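Local coordinates for oxidized polyvinyl alcohol hydrolase (Pseudomonas sp. VM15C, PDB 3WWC), which hydrolyses beta-diketones such as 4,6-nonanedione and cleaves oxidized polyvinyl alcohol in the second step of its degradation, at residues V97-V101 against F152-V157. The protein carries 1 engineered substitution. Numbering follows the deposited sequence.
Sequences VIAPV and FFVAMV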
loop_
_atom_site.group_PDB
_atom_site.type_symbol
_atom_site.label_atom_id
_atom_site.label_comp_id
_atom_site.label_asym_id
_atom_site.label_seq_id
_atom_site.Cartn_x
_atom_site.Cartn_y
_atom_site.Cartn_z
ATOM N N VAL A 97 -8.981 -6.418 -11.122
ATOM C CA VAL A 97 -7.641 -5.906 -10.798
ATOM C C VAL A 97 -7.394 -4.640 -11.610
ATOM O O VAL A 97 -7.546 -4.632 -12.830
ATOM C CB VAL A 97 -6.594 -6.982 -11.117
ATOM C CG1 VAL A 97 -5.186 -6.450 -10.792
ATOM C CG2 VAL A 97 -6.861 -8.233 -10.270
ATOM N N ILE A 98 -7.061 -3.543 -10.919
ATOM C CA ILE A 98 -6.859 -2.234 -11.567
ATOM C C ILE A 98 -5.513 -1.783 -11.025
ATOM O O ILE A 98 -5.405 -1.343 -9.867
ATOM C CB ILE A 98 -7.977 -1.275 -11.169
ATOM C CG1 ILE A 98 -9.362 -1.892 -11.461
ATOM C CG2 ILE A 98 -7.789 0.023 -11.961
ATOM C CD1 ILE A 98 -10.491 -0.997 -10.921
ATOM N N ALA A 99 -4.468 -1.886 -11.871
ATOM C CA ALA A 99 -3.078 -1.687 -11.447
ATOM C C ALA A 99 -2.494 -0.441 -12.018
ATOM O O ALA A 99 -2.309 -0.337 -13.238
ATOM C CB ALA A 99 -2.264 -2.903 -11.952
ATOM N N PRO A 100 -2.162 0.515 -11.177
ATOM C CA PRO A 100 -1.597 1.773 -11.676
ATOM C C PRO A 100 -0.133 1.677 -12.022
ATOM O O PRO A 100 0.615 0.952 -11.383
ATOM C CB PRO A 100 -1.791 2.742 -10.495
ATOM C CG PRO A 100 -1.655 1.784 -9.250
ATOM C CD PRO A 100 -2.400 0.536 -9.699
ATOM N N VAL A 101 0.265 2.426 -13.053
ATOM C CA VAL A 101 1.685 2.531 -13.448
ATOM C C VAL A 101 2.251 3.729 -12.691
ATOM O O VAL A 101 1.567 4.761 -12.526
ATOM C CB VAL A 101 1.780 2.727 -14.965
ATOM C CG1 VAL A 101 3.248 2.956 -15.431
ATOM C CG2 VAL A 101 1.209 1.469 -15.642
ATOM N N PHE A 152 -5.174 10.134 -7.856
ATOM C CA PHE A 152 -5.290 9.462 -9.136
ATOM C C PHE A 152 -5.943 8.123 -8.931
ATOM O O PHE A 152 -6.795 7.737 -9.704
ATOM C CB PHE A 152 -3.866 9.254 -9.703
ATOM C CG PHE A 152 -3.753 8.173 -10.739
ATOM C CD1 PHE A 152 -4.653 8.059 -11.807
ATOM C CD2 PHE A 152 -2.703 7.255 -10.652
ATOM C CE1 PHE A 152 -4.497 7.044 -12.762
ATOM C CE2 PHE A 152 -2.555 6.242 -11.623
ATOM C CZ PHE A 152 -3.458 6.140 -12.681
ATOM N N PHE A 153 -5.582 7.396 -7.885
ATOM C CA PHE A 153 -6.151 6.036 -7.737
ATOM C C PHE A 153 -7.657 6.084 -7.547
ATOM O O PHE A 153 -8.343 5.205 -8.022
ATOM C CB PHE A 153 -5.534 5.303 -6.521
ATOM C CG PHE A 153 -4.037 5.173 -6.556
ATOM C CD1 PHE A 153 -3.295 5.193 -7.740
ATOM C CD2 PHE A 153 -3.374 5.056 -5.346
ATOM C CE1 PHE A 153 -1.889 5.104 -7.699
ATOM C CE2 PHE A 153 -1.987 4.960 -5.276
ATOM C CZ PHE A 153 -1.234 4.985 -6.458
ATOM N N VAL A 154 -8.149 7.100 -6.847
ATOM C CA VAL A 154 -9.597 7.221 -6.633
ATOM C C VAL A 154 -10.247 7.502 -7.986
ATOM O O VAL A 154 -11.217 6.865 -8.347
ATOM C CB VAL A 154 -9.880 8.364 -5.632
ATOM C CG1 VAL A 154 -11.412 8.642 -5.538
ATOM C CG2 VAL A 154 -9.365 7.935 -4.265
ATOM N N ALA A 155 -9.685 8.439 -8.727
ATOM C CA ALA A 155 -10.237 8.764 -10.045
ATOM C C ALA A 155 -10.184 7.589 -11.001
ATOM O O ALA A 155 -11.119 7.355 -11.799
ATOM C CB ALA A 155 -9.493 9.935 -10.649
ATOM N N MET A 156 -9.115 6.806 -10.916
ATOM C CA MET A 156 -8.916 5.622 -11.734
ATOM C C MET A 156 -10.013 4.584 -11.466
ATOM O O MET A 156 -10.672 4.090 -12.387
ATOM C CB MET A 156 -7.531 5.079 -11.398
ATOM C CG MET A 156 -7.218 3.743 -12.012
ATOM S SD MET A 156 -5.642 3.072 -11.432
ATOM C CE MET A 156 -6.057 2.521 -9.728
ATOM N N VAL A 157 -10.246 4.291 -10.196
ATOM C CA VAL A 157 -11.251 3.289 -9.844
ATOM C C VAL A 157 -12.656 3.840 -10.195
ATOM O O VAL A 157 -13.481 3.094 -10.729
ATOM C CB VAL A 157 -11.157 2.955 -8.341
ATOM C CG1 VAL A 157 -12.347 2.075 -7.925
ATOM C CG2 VAL A 157 -9.867 2.157 -8.088
#
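Met156 reaches from its helix to the side chains of Ile98 and Pro100, two strand residues that bury the most surface here and illustrate how alternation along a strand supplies one face with apolar side chains. The CG2 methyl of Ile98 lies against the thioether, 3.8 Å from Met156 CG and about as far from its SD and CE, and the two side chains lie alongside one another, pointing opposite ways. Met156 has CG anti to the backbone N (chi1 172°) and stays extended through chi2, which carries the sulfur across to the strand; the bend at chi3 (75°) then turns CE alongside the isoleucine. At its other branch, Ile98 makes a looser contact, CD1 standing 4.3 Å from Val157 CG2. The strand 96-100 belongs to the large mixed sheet of an alpha/beta-hydrolase fold, and the helix 148-160 packs on one face of it, running roughly antiparallel to the strand; the axes of the two short segments come within 9.8 Å of each other, their directions 144° apart. Pro100 meets the preceding helical turn. Pro100 CB touches Phe153 CE1 at 3.7 Å, where the pyrrolidine and phenyl side chains cross nearly at right angles, and also comes 3.8 Å from Phe152 CE2, both rings being approached obliquely. Met156 SD lies 4.0 Å from Pro100 CB, which ties the proline and isoleucine contacts together. An alanine in place of Met156 would probably open a gap between helix and strand, taking away the CG, SD and CE atoms that Ile98 CG2 packs on and depriving Pro100 of its sulfur neighbour. Neighbouring strands extend the apolar layer: Phe50 of strand 46-53 touches Met156, while Met68 of strand 62-68 reaches both Pro100 and Phe153.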